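Local coordinates for protein NreA (PDB 6K2H) that probably senses nitrate by binding it in a GAF-domain pocket, and is seen here in a form mutated at that nitrate-binding site, at residues A31-N36 with S40-H45; G49-R54 with G123-R128; P109-N114 with F134-I139. The protein carries 1 engineered substitution. All blocks are in the same frame, centred on the assembly; numbering follows the deposited sequence. Where two conformers were deposited one is given.

Contact 1: residues A31-N36 with S40-H45; sequences AFYESN and SPIKWH. With EDO (1,2-ethanediol), chain B.
The indole of W44 takes A31 on one face, with A31 CB 3.8 Å from the centroid of the six-membered ring in a CH-pi contact; at the indole edge W44 NE1 donates to O1 of a 1,2-ethanediol, probably from the crystallisation liquor, at 3.0 Å. The H45 imidazole, described here in one of two deposited conformers, carries F32 over a face: F32 CB lies above the ring, offset toward its rim, and the CD1 edge of the phenyl ring points at it in a T-shaped pair, planes at 66°. E34 N and K43 O lie at the imidazole edge. I42 CG1 covers one face of the Y33 ring, whose edge meets S40 O.

These residues close a beta hairpin of the GAF domain, strand 27-33 antiparallel to strand 42-48. F32 and K43 form the hydrogen-bonded pair, with A31-W44 and Y33-I42 as non-hydrogen-bonded pairs on either side. F32 N approaches K43 O nearly along the carbonyl axis; in this H45 conformer K43 O also accepts from H45 ND1, above the carbonyl plane. P41 O likewise accepts twice, from E34 N at 2.9 Å, almost straight (177°), and from S40 OG. With OG trans to its own N (chi1 174°), S40 OG also accepts from S35 N at 2.9 Å, tying the loop end. E34 lies alongside K43, E34 OE2 touching K43 CD at 3.3 Å, while K43 NZ bonds to I58 O and K56 O.

Helix 65-73 covers A31, I42 and W44 through A67 and M71. The diol is also hydrogen-bonded to A67 N and I96 N; with W44 NE1 these make a cluster of N-H groups that would suit an anion, consistent with the diol occupying the nitrate pocket.

Contact 2: residues G49-R54 with G123-R128; sequences GNKNNR and GQRDGR
The irregular backbone of 49-54 and the end of strand 115-124 stay far apart, with the CA atoms of G49 and G123 still 9.4 Å from each other, and R125 spans the gap to the carbonyl of G49. R125 opens a type I' beta turn of the GAF domain, closed by R128 N donating to R125 O. From there its side chain runs extended from CG to NE. R125 NH2 donates to G49 O at 2.8 Å, from above the carbonyl plane, and R125 NH1 adds a weak bond to the same oxygen at 3.3 Å. The stronger polar partner of this guanidinium is E100, which forms a salt bridge with NH2 and also accepts from K51 N, so one carboxylate joins both segments. K51 runs antiparallel alongside the R125 chain. Bent at chi3 (-66°), it passes its CG, CD and CE along R125, and K51 NZ bonds to S101 OG while standing 4.5 Å from R125 NE. Within 49-54, N52 OD1 accepts from R54 N in an Asx turn. Over the centre of the R125 guanidinium sits K51 CG, 3.6 Å above its plane.

Contact 3: residues P109-N114 with F134-I139; sequences PLWYKN and FDNDDI. With EDO (1,2-ethanediol), chain C.
W111 and N136 meet with ring and amide planes almost perpendicular, 88° apart. The indole presents its NE1 edge to the amide, and N136 OD1 lies in the plane of the ring, 3.0 Å from W111 NE1. The N-H points aside from the oxygen, with an angle of only 137°, and the hydrogen bond is weak. N136 OD1 also rests against the pyrrolidine of P109, 3.4 Å from P109 CG, the two side chains crossing at about a right angle. With CG anti to its carbonyl carbon (chi1 -70°), N136 turns its amide back from the helix toward the strand, which its CB alone would not reach. A water links P109 O, 2.7 Å away, to the same OD1, but its distance to that oxygen is too short to be trusted.

The contact lays the C-terminal helix 136-140 against strand 104-112 of the antiparallel GAF sheet, whose neighbouring strand 115-124 runs beside it: V116 touches P109 and W111, and Y117 touches L110. D135 is the N-cap residue. Its own side chain makes no capping bond, but D135 N donates to D138 OD2 at 2.8 Å, on the anti side of the carboxylate and tilted out of its plane, and D135 O receives I139 N in the first turn.

One turn on from N136, the meeting is purely apolar. I139 CG2 comes to L110 CD2 at 4.0 Å, these side chains also crossing near a right angle. The L110 side chain starts out pointing away from the helix, and its CD2 branch returns toward it. I139 lies against V108 of the same strand as well. At the far end of the strand segment, O1 of a second 1,2-ethanediol donates to N114 O at 3.3 Å, near the edge of the W111 indole.

All three contacts are built on one antiparallel sheet of the GAF domain. Contact 1 pairs one of its two edge strands, 42-48, with strand 27-33; contact 2 starts from the end of the neighbouring strand 115-124; contact 3 lies on strand 104-112, the next one across. The centres of contacts 1 and 2 are about 21 Å apart, although 40-45 and 49-54 nearly follow each other in sequence. Contacts 1 and 3 are about 18 Å apart between centres, and contacts 2 and 3, about 24 Å apart, flank the centre of the chain. The diol of the probable nitrate pocket belongs to contact 1; the other diol, at contact 3, is bonded to N114 O of an exposed residue.

Contact 1: residues A31-N36 with S40-H45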
loop_
_atom_site.group_PDB
_atom_site.type_symbol
_atom_site.label_atom_id
_atom_site.label_comp_id
_atom_site.label_asym_id
_atom_site.label_seq_id
_atom_site.Cartn_x
_atom_site.Cartn_y
_atom_site.Cartn_z
ATOM N N ALA A 31 -1.894 -2.602 -4.589
ATOM C CA ALA A 31 -3.180 -2.140 -5.116
ATOM C C ALA A 31 -3.065 -1.943 -6.638
ATOM O O ALA A 31 -2.054 -1.460 -7.144
ATOM C CB ALA A 31 -3.594 -0.849 -4.435
ATOM N N PHE A 32 -4.132 -2.288 -7.336
ATOM C CA PHE A 32 -4.207 -2.172 -8.860
ATOM C C PHE A 32 -5.664 -1.870 -9.122
ATOM O O PHE A 32 -6.551 -2.222 -8.276
ATOM C CB PHE A 32 -3.983 -3.572 -9.570
ATOM C CG PHE A 32 -2.679 -4.215 -9.339
ATOM C CD1 PHE A 32 -2.608 -5.547 -8.927
ATOM C CD2 PHE A 32 -1.522 -3.543 -9.673
ATOM C CE1 PHE A 32 -1.412 -6.159 -8.822
ATOM C CE2 PHE A 32 -0.300 -4.145 -9.547
ATOM C CZ PHE A 32 -0.255 -5.466 -9.126
ATOM N N TYR A 33 -5.997 -1.340 -10.330
ATOM C CA TYR A 33 -7.407 -1.305 -10.747
ATOM C C TYR A 33 -8.037 -2.731 -10.719
ATOM O O TYR A 33 -7.370 -3.704 -11.030
ATOM C CB TYR A 33 -7.584 -0.697 -12.159
ATOM C CG TYR A 33 -7.417 0.794 -12.107
ATOM C CD1 TYR A 33 -8.424 1.600 -11.604
ATOM C CD2 TYR A 33 -6.277 1.400 -12.577
ATOM C CE1 TYR A 33 -8.248 2.977 -11.530
ATOM C CE2 TYR A 33 -6.095 2.776 -12.467
ATOM C CZ TYR A 33 -7.123 3.541 -11.987
ATOM O OH TYR A 33 -6.950 4.896 -11.918
ATOM N N GLU A 34 -9.278 -2.792 -10.245
ATOM C CA GLU A 34 -10.068 -4.022 -10.170
ATOM C C GLU A 34 -10.338 -4.664 -11.512
ATOM O O GLU A 34 -10.259 -5.871 -11.663
ATOM C CB GLU A 34 -11.411 -3.738 -9.473
ATOM C CG GLU A 34 -12.186 -5.025 -9.212
ATOM C CD GLU A 34 -13.461 -4.778 -8.475
ATOM O OE1 GLU A 34 -14.182 -3.811 -8.843
ATOM O OE2 GLU A 34 -13.751 -5.641 -7.600
ATOM N N SER A 35 -10.566 -3.858 -12.517
ATOM C CA SER A 35 -10.701 -4.370 -13.875
ATOM C C SER A 35 -10.247 -3.341 -14.897
ATOM O O SER A 35 -9.955 -2.170 -14.574
ATOM C CB SER A 35 -12.180 -4.653 -14.106
ATOM O OG SER A 35 -12.913 -3.406 -13.978
ATOM N N ASN A 36 -10.313 -3.756 -16.160
ATOM C CA ASN A 36 -10.000 -2.874 -17.296
ATOM C C ASN A 36 -11.137 -1.994 -17.763
ATOM O O ASN A 36 -11.020 -1.322 -18.811
ATOM C CB ASN A 36 -9.385 -3.677 -18.459
ATOM C CG ASN A 36 -10.303 -4.734 -19.038
ATOM O OD1 ASN A 36 -9.804 -5.651 -19.691
ATOM N ND2 ASN A 36 -11.610 -4.640 -18.806
ATOM N N SER A 40 -13.560 1.555 -13.237
ATOM C CA SER A 40 -13.040 0.575 -12.263
ATOM C C SER A 40 -12.529 1.256 -11.001
ATOM O O SER A 40 -11.876 2.257 -11.066
ATOM C CB SER A 40 -11.941 -0.275 -12.874
ATOM O OG SER A 40 -11.369 -1.113 -11.879
ATOM N N PRO A 41 -12.860 0.704 -9.818
ATOM C CA PRO A 41 -12.197 1.189 -8.620
ATOM C C PRO A 41 -10.808 0.552 -8.509
ATOM O O PRO A 41 -10.433 -0.275 -9.355
ATOM C CB PRO A 41 -13.080 0.673 -7.516
ATOM C CG PRO A 41 -13.642 -0.592 -8.064
ATOM C CD PRO A 41 -13.846 -0.354 -9.531
ATOM N N ILE A 42 -10.132 0.932 -7.453
ATOM C CA ILE A 42 -8.827 0.310 -7.088
ATOM C C ILE A 42 -9.054 -0.601 -5.869
ATOM O O ILE A 42 -9.832 -0.268 -4.961
ATOM C CB ILE A 42 -7.840 1.421 -6.769
ATOM C CG1 ILE A 42 -7.536 2.188 -8.063
ATOM C CG2 ILE A 42 -6.587 0.872 -6.125
ATOM C CD1 ILE A 42 -7.041 3.589 -7.834
ATOM N N LYS A 43 -8.366 -1.737 -5.866
ATOM C CA LYS A 43 -8.417 -2.662 -4.751
ATOM C C LYS A 43 -7.078 -3.126 -4.340
ATOM O O LYS A 43 -6.160 -3.117 -5.138
ATOM C CB LYS A 43 -9.302 -3.852 -5.096
ATOM C CG LYS A 43 -10.753 -3.364 -5.272
ATOM C CD LYS A 43 -11.778 -4.486 -5.242
ATOM C CE LYS A 43 -11.983 -5.065 -3.874
ATOM N NZ LYS A 43 -13.119 -4.488 -3.108
ATOM N N TRP A 44 -6.987 -3.526 -3.070
ATOM C CA TRP A 44 -5.811 -4.215 -2.585
ATOM C C TRP A 44 -5.939 -5.678 -3.036
ATOM O O TRP A 44 -6.799 -6.416 -2.506
ATOM C CB TRP A 44 -5.666 -4.100 -1.098
ATOM C CG TRP A 44 -5.547 -2.684 -0.592
ATOM C CD1 TRP A 44 -6.524 -1.940 -0.028
ATOM C CD2 TRP A 44 -4.394 -1.858 -0.688
ATOM N NE1 TRP A 44 -5.996 -0.662 0.303
ATOM C CE2 TRP A 44 -4.715 -0.591 -0.152
ATOM C CE3 TRP A 44 -3.112 -2.059 -1.235
ATOM C CZ2 TRP A 44 -3.769 0.444 -0.069
ATOM C CZ3 TRP A 44 -2.206 -1.054 -1.189
ATOM C CH2 TRP A 44 -2.513 0.193 -0.607
ATOM N N HIS A 45 -5.141 -6.025 -4.023
ATOM C CA HIS A 45 -5.209 -7.314 -4.736
ATOM C C HIS A 45 -4.385 -8.371 -3.985
ATOM O O HIS A 45 -4.784 -9.536 -3.946
ATOM C CB HIS A 45 -4.694 -7.235 -6.194
ATOM C CG HIS A 45 -5.689 -6.686 -7.196
ATOM N ND1 HIS A 45 -6.174 -5.402 -7.140
ATOM C CD2 HIS A 45 -6.286 -7.258 -8.272
ATOM C CE1 HIS A 45 -7.059 -5.211 -8.104
ATOM N NE2 HIS A 45 -7.115 -6.311 -8.832
HETATM C C1 EDO B . -6.789 2.150 1.528
HETATM O O1 EDO B . -6.866 1.261 2.409
HETATM C C2 EDO B . -5.771 3.061 1.695
HETATM O O2 EDO B . -5.674 3.515 0.421
#

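Contact 2: residues G49-R54 with G123-R128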
loop_
_atom_site.group_PDB
_atom_site.type_symbol
_atom_site.label_atom_id
_atom_site.label_comp_id
_atom_site.label_asym_id
_atom_site.label_seq_id
_atom_site.Cartn_x
_atom_site.Cartn_y
_atom_site.Cartn_z
ATOM N N GLY A 49 1.511 -10.670 5.425
ATOM C CA GLY A 49 1.516 -10.305 6.851
ATOM C C GLY A 49 0.175 -9.737 7.370
ATOM O O GLY A 49 0.112 -9.164 8.459
ATOM N N ASN A 50 -0.886 -9.976 6.654
ATOM C CA ASN A 50 -2.195 -9.502 7.005
ATOM C C ASN A 50 -2.727 -10.214 8.223
ATOM O O ASN A 50 -2.566 -11.456 8.380
ATOM C CB ASN A 50 -3.188 -9.624 5.843
ATOM C CG ASN A 50 -3.430 -11.052 5.392
ATOM O OD1 ASN A 50 -2.485 -11.769 5.020
ATOM N ND2 ASN A 50 -4.668 -11.469 5.402
ATOM N N LYS A 51 -3.426 -9.448 9.039
ATOM C CA LYS A 51 -4.104 -10.020 10.199
ATOM C C LYS A 51 -5.469 -10.604 9.832
ATOM O O LYS A 51 -5.942 -11.530 10.515
ATOM C CB LYS A 51 -4.271 -9.017 11.321
ATOM C CG LYS A 51 -2.945 -8.476 11.817
ATOM C CD LYS A 51 -3.027 -7.768 13.110
ATOM C CE LYS A 51 -3.846 -6.478 12.968
ATOM N NZ LYS A 51 -4.079 -5.896 14.298
ATOM N N ASN A 52 -6.153 -10.054 8.818
ATOM C CA ASN A 52 -7.488 -10.489 8.502
ATOM C C ASN A 52 -7.749 -10.271 7.037
ATOM O O ASN A 52 -6.885 -9.813 6.322
ATOM C CB ASN A 52 -8.528 -9.776 9.364
ATOM C CG ASN A 52 -8.436 -8.274 9.232
ATOM O OD1 ASN A 52 -8.828 -7.802 8.192
ATOM N ND2 ASN A 52 -7.843 -7.544 10.237
ATOM N N ASN A 53 -8.952 -10.616 6.566
ATOM C CA ASN A 53 -9.267 -10.496 5.140
ATOM C C ASN A 53 -10.204 -9.357 4.802
ATOM O O ASN A 53 -10.772 -9.278 3.713
ATOM C CB ASN A 53 -9.877 -11.816 4.674
ATOM C CG ASN A 53 -8.850 -12.919 4.599
ATOM O OD1 ASN A 53 -9.211 -14.105 4.724
ATOM N ND2 ASN A 53 -7.566 -12.565 4.374
ATOM N N ARG A 54 -10.375 -8.480 5.756
ATOM C CA ARG A 54 -11.248 -7.343 5.537
ATOM C C ARG A 54 -10.718 -6.389 4.483
ATOM O O ARG A 54 -11.530 -5.635 3.908
ATOM C CB ARG A 54 -11.518 -6.634 6.832
ATOM C CG ARG A 54 -12.140 -7.538 7.878
ATOM C CD ARG A 54 -12.824 -6.732 8.968
ATOM N NE ARG A 54 -11.919 -6.082 9.875
ATOM C CZ ARG A 54 -11.248 -6.645 10.834
ATOM N NH1 ARG A 54 -11.327 -7.957 11.044
ATOM N NH2 ARG A 54 -10.440 -5.930 11.582
ATOM N N GLY A 123 3.735 -1.503 5.556
ATOM C CA GLY A 123 3.172 -1.039 6.822
ATOM C C GLY A 123 3.779 -1.635 8.085
ATOM O O GLY A 123 4.156 -2.799 8.072
ATOM N N GLN A 124 3.920 -0.832 9.126
ATOM C CA GLN A 124 4.310 -1.324 10.451
ATOM C C GLN A 124 3.136 -1.323 11.389
ATOM O O GLN A 124 2.225 -0.459 11.270
ATOM C CB GLN A 124 5.429 -0.484 11.069
ATOM C CG GLN A 124 6.706 -0.443 10.227
ATOM C CD GLN A 124 7.493 -1.723 10.220
ATOM O OE1 GLN A 124 6.948 -2.821 10.056
ATOM N NE2 GLN A 124 8.815 -1.609 10.414
ATOM N N ARG A 125 3.208 -2.214 12.379
ATOM C CA ARG A 125 2.280 -2.220 13.481
ATOM C C ARG A 125 3.021 -1.935 14.778
ATOM O O ARG A 125 4.235 -1.940 14.841
ATOM C CB ARG A 125 1.608 -3.602 13.586
ATOM C CG ARG A 125 0.747 -3.878 12.348
ATOM C CD ARG A 125 -0.244 -5.010 12.596
ATOM N NE ARG A 125 -0.751 -5.479 11.311
ATOM C CZ ARG A 125 -0.197 -6.438 10.565
ATOM N NH1 ARG A 125 0.877 -7.122 10.980
ATOM N NH2 ARG A 125 -0.708 -6.673 9.371
ATOM N N ASP A 126 2.256 -1.645 15.805
ATOM C CA ASP A 126 2.751 -1.622 17.234
ATOM C C ASP A 126 3.811 -0.573 17.451
ATOM O O ASP A 126 4.606 -0.674 18.396
ATOM C CB ASP A 126 3.267 -2.993 17.711
ATOM C CG ASP A 126 2.227 -4.097 17.524
ATOM O OD1 ASP A 126 1.121 -3.918 18.080
ATOM O OD2 ASP A 126 2.557 -5.129 16.887
ATOM N N GLY A 127 3.842 0.435 16.555
ATOM C CA GLY A 127 4.807 1.550 16.739
ATOM C C GLY A 127 6.179 1.293 16.224
ATOM O O GLY A 127 7.099 2.099 16.486
ATOM N N ARG A 128 6.383 0.201 15.521
ATOM C CA ARG A 128 7.696 -0.096 14.941
ATOM C C ARG A 128 7.931 0.988 13.870
ATOM O O ARG A 128 7.114 1.222 12.983
ATOM C CB ARG A 128 7.793 -1.476 14.288
ATOM C CG ARG A 128 7.773 -2.673 15.236
ATOM C CD ARG A 128 8.050 -3.989 14.487
ATOM N NE ARG A 128 9.368 -3.891 13.807
ATOM C CZ ARG A 128 9.683 -4.294 12.579
ATOM N NH1 ARG A 128 10.932 -4.012 12.081
ATOM N NH2 ARG A 128 8.811 -4.929 11.816
#

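Contact 3: residues P109-N114 with F134-I139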
loop_
_atom_site.group_PDB
_atom_site.type_symbol
_atom_site.label_atom_id
_atom_site.label_comp_id
_atom_site.label_asym_id
_atom_site.label_seq_id
_atom_site.Cartn_x
_atom_site.Cartn_y
_atom_site.Cartn_z
ATOM N N PRO A 109 4.646 4.377 -5.703
ATOM C CA PRO A 109 4.050 4.067 -7.008
ATOM C C PRO A 109 4.811 2.947 -7.682
ATOM O O PRO A 109 6.074 2.830 -7.554
ATOM C CB PRO A 109 4.191 5.358 -7.766
ATOM C CG PRO A 109 5.352 6.050 -7.191
ATOM C CD PRO A 109 5.259 5.720 -5.702
ATOM N N LEU A 110 4.074 2.112 -8.390
ATOM C CA LEU A 110 4.669 1.081 -9.244
ATOM C C LEU A 110 4.551 1.591 -10.684
ATOM O O LEU A 110 3.450 1.960 -11.113
ATOM C CB LEU A 110 3.958 -0.230 -9.080
ATOM C CG LEU A 110 4.170 -0.827 -7.674
ATOM C CD1 LEU A 110 3.426 -2.130 -7.643
ATOM C CD2 LEU A 110 5.638 -1.120 -7.372
ATOM N N TRP A 111 5.696 1.759 -11.334
ATOM C CA TRP A 111 5.763 2.335 -12.691
ATOM C C TRP A 111 6.043 1.276 -13.741
ATOM O O TRP A 111 6.831 0.331 -13.527
ATOM C CB TRP A 111 6.899 3.348 -12.786
ATOM C CG TRP A 111 6.761 4.565 -11.934
ATOM C CD1 TRP A 111 7.254 4.769 -10.657
ATOM C CD2 TRP A 111 6.053 5.739 -12.274
ATOM N NE1 TRP A 111 6.881 6.017 -10.217
ATOM C CE2 TRP A 111 6.175 6.646 -11.192
ATOM C CE3 TRP A 111 5.310 6.118 -13.374
ATOM C CZ2 TRP A 111 5.581 7.887 -11.202
ATOM C CZ3 TRP A 111 4.779 7.408 -13.423
ATOM C CH2 TRP A 111 4.908 8.279 -12.310
ATOM N N TYR A 112 5.458 1.470 -14.916
ATOM C CA TYR A 112 5.827 0.699 -16.099
ATOM C C TYR A 112 5.726 1.619 -17.307
ATOM O O TYR A 112 4.657 2.156 -17.538
ATOM C CB TYR A 112 4.911 -0.486 -16.246
ATOM C CG TYR A 112 5.403 -1.379 -17.350
ATOM C CD1 TYR A 112 6.707 -1.913 -17.312
ATOM C CD2 TYR A 112 4.613 -1.673 -18.446
ATOM C CE1 TYR A 112 7.173 -2.715 -18.309
ATOM C CE2 TYR A 112 5.093 -2.506 -19.456
ATOM C CZ TYR A 112 6.361 -3.008 -19.389
ATOM O OH TYR A 112 6.829 -3.864 -20.382
ATOM N N LYS A 113 6.881 1.866 -17.944
ATOM C CA LYS A 113 7.008 2.789 -19.091
ATOM C C LYS A 113 6.310 4.160 -18.803
ATOM O O LYS A 113 5.527 4.631 -19.581
ATOM C CB LYS A 113 6.437 2.078 -20.317
ATOM C CG LYS A 113 7.015 0.692 -20.601
ATOM C CD LYS A 113 8.476 0.799 -20.861
ATOM C CE LYS A 113 9.049 -0.549 -21.232
ATOM N NZ LYS A 113 10.528 -0.378 -21.334
ATOM N N ASN A 114 6.594 4.755 -17.631
ATOM C CA ASN A 114 6.178 6.080 -17.228
ATOM C C ASN A 114 4.708 6.193 -16.908
ATOM O O ASN A 114 4.193 7.267 -16.783
ATOM C CB ASN A 114 6.588 7.190 -18.223
ATOM C CG ASN A 114 8.130 7.319 -18.377
ATOM O OD1 ASN A 114 8.646 7.752 -19.438
ATOM N ND2 ASN A 114 8.855 7.030 -17.318
ATOM N N PHE A 134 12.126 4.277 0.535
ATOM C CA PHE A 134 12.555 3.985 -0.822
ATOM C C PHE A 134 12.039 4.963 -1.866
ATOM O O PHE A 134 10.896 5.407 -1.812
ATOM C CB PHE A 134 12.062 2.592 -1.234
ATOM C CG PHE A 134 12.540 1.529 -0.324
ATOM C CD1 PHE A 134 13.888 1.359 -0.146
ATOM C CD2 PHE A 134 11.653 0.717 0.367
ATOM C CE1 PHE A 134 14.364 0.374 0.712
ATOM C CE2 PHE A 134 12.116 -0.276 1.222
ATOM C CZ PHE A 134 13.477 -0.430 1.407
ATOM N N ASP A 135 12.932 5.233 -2.813
ATOM C CA ASP A 135 12.698 6.016 -4.024
ATOM C C ASP A 135 12.088 5.154 -5.085
ATOM O O ASP A 135 12.060 3.942 -4.936
ATOM C CB ASP A 135 14.062 6.459 -4.625
ATOM C CG ASP A 135 14.306 7.886 -4.493
ATOM O OD1 ASP A 135 15.481 8.252 -4.645
ATOM O OD2 ASP A 135 13.356 8.651 -4.257
ATOM N N ASN A 136 11.706 5.783 -6.195
ATOM C CA ASN A 136 11.337 5.063 -7.418
ATOM C C ASN A 136 12.493 4.242 -7.938
ATOM O O ASN A 136 12.318 3.113 -8.375
ATOM C CB ASN A 136 10.920 6.033 -8.545
ATOM C CG ASN A 136 9.596 6.729 -8.292
ATOM O OD1 ASN A 136 8.649 6.146 -7.777
ATOM N ND2 ASN A 136 9.512 7.986 -8.729
ATOM N N ASP A 137 13.683 4.837 -7.941
ATOM C CA ASP A 137 14.890 4.107 -8.344
ATOM C C ASP A 137 15.080 2.865 -7.446
ATOM O O ASP A 137 15.303 1.749 -7.935
ATOM C CB ASP A 137 16.132 5.035 -8.355
ATOM C CG ASP A 137 15.869 6.411 -9.072
ATOM O OD1 ASP A 137 14.889 6.576 -9.860
ATOM O OD2 ASP A 137 16.653 7.346 -8.819
ATOM N N ASP A 138 14.864 3.015 -6.136
ATOM C CA ASP A 138 15.076 1.877 -5.205
ATOM C C ASP A 138 14.098 0.745 -5.494
ATOM O O ASP A 138 14.467 -0.439 -5.582
ATOM C CB ASP A 138 14.910 2.325 -3.764
ATOM C CG ASP A 138 15.913 3.397 -3.345
ATOM O OD1 ASP A 138 17.074 3.337 -3.808
ATOM O OD2 ASP A 138 15.518 4.288 -2.533
ATOM N N ILE A 139 12.840 1.120 -5.665
ATOM C CA ILE A 139 11.810 0.102 -5.955
ATOM C C ILE A 139 12.048 -0.604 -7.277
ATOM O O ILE A 139 11.804 -1.780 -7.355
ATOM C CB ILE A 139 10.412 0.705 -5.962
ATOM C CG1 ILE A 139 10.134 1.390 -4.619
ATOM C CG2 ILE A 139 9.355 -0.371 -6.222
ATOM C CD1 ILE A 139 10.207 0.510 -3.404
HETATM C C1 EDO C . 2.032 10.741 -16.074
HETATM O O1 EDO C . 3.377 10.295 -15.820
HETATM C C2 EDO C . 1.042 10.136 -15.069
HETATM O O2 EDO C . -0.291 10.658 -15.277
HETATM O O HOH W 1 8.295 4.057 -6.562
#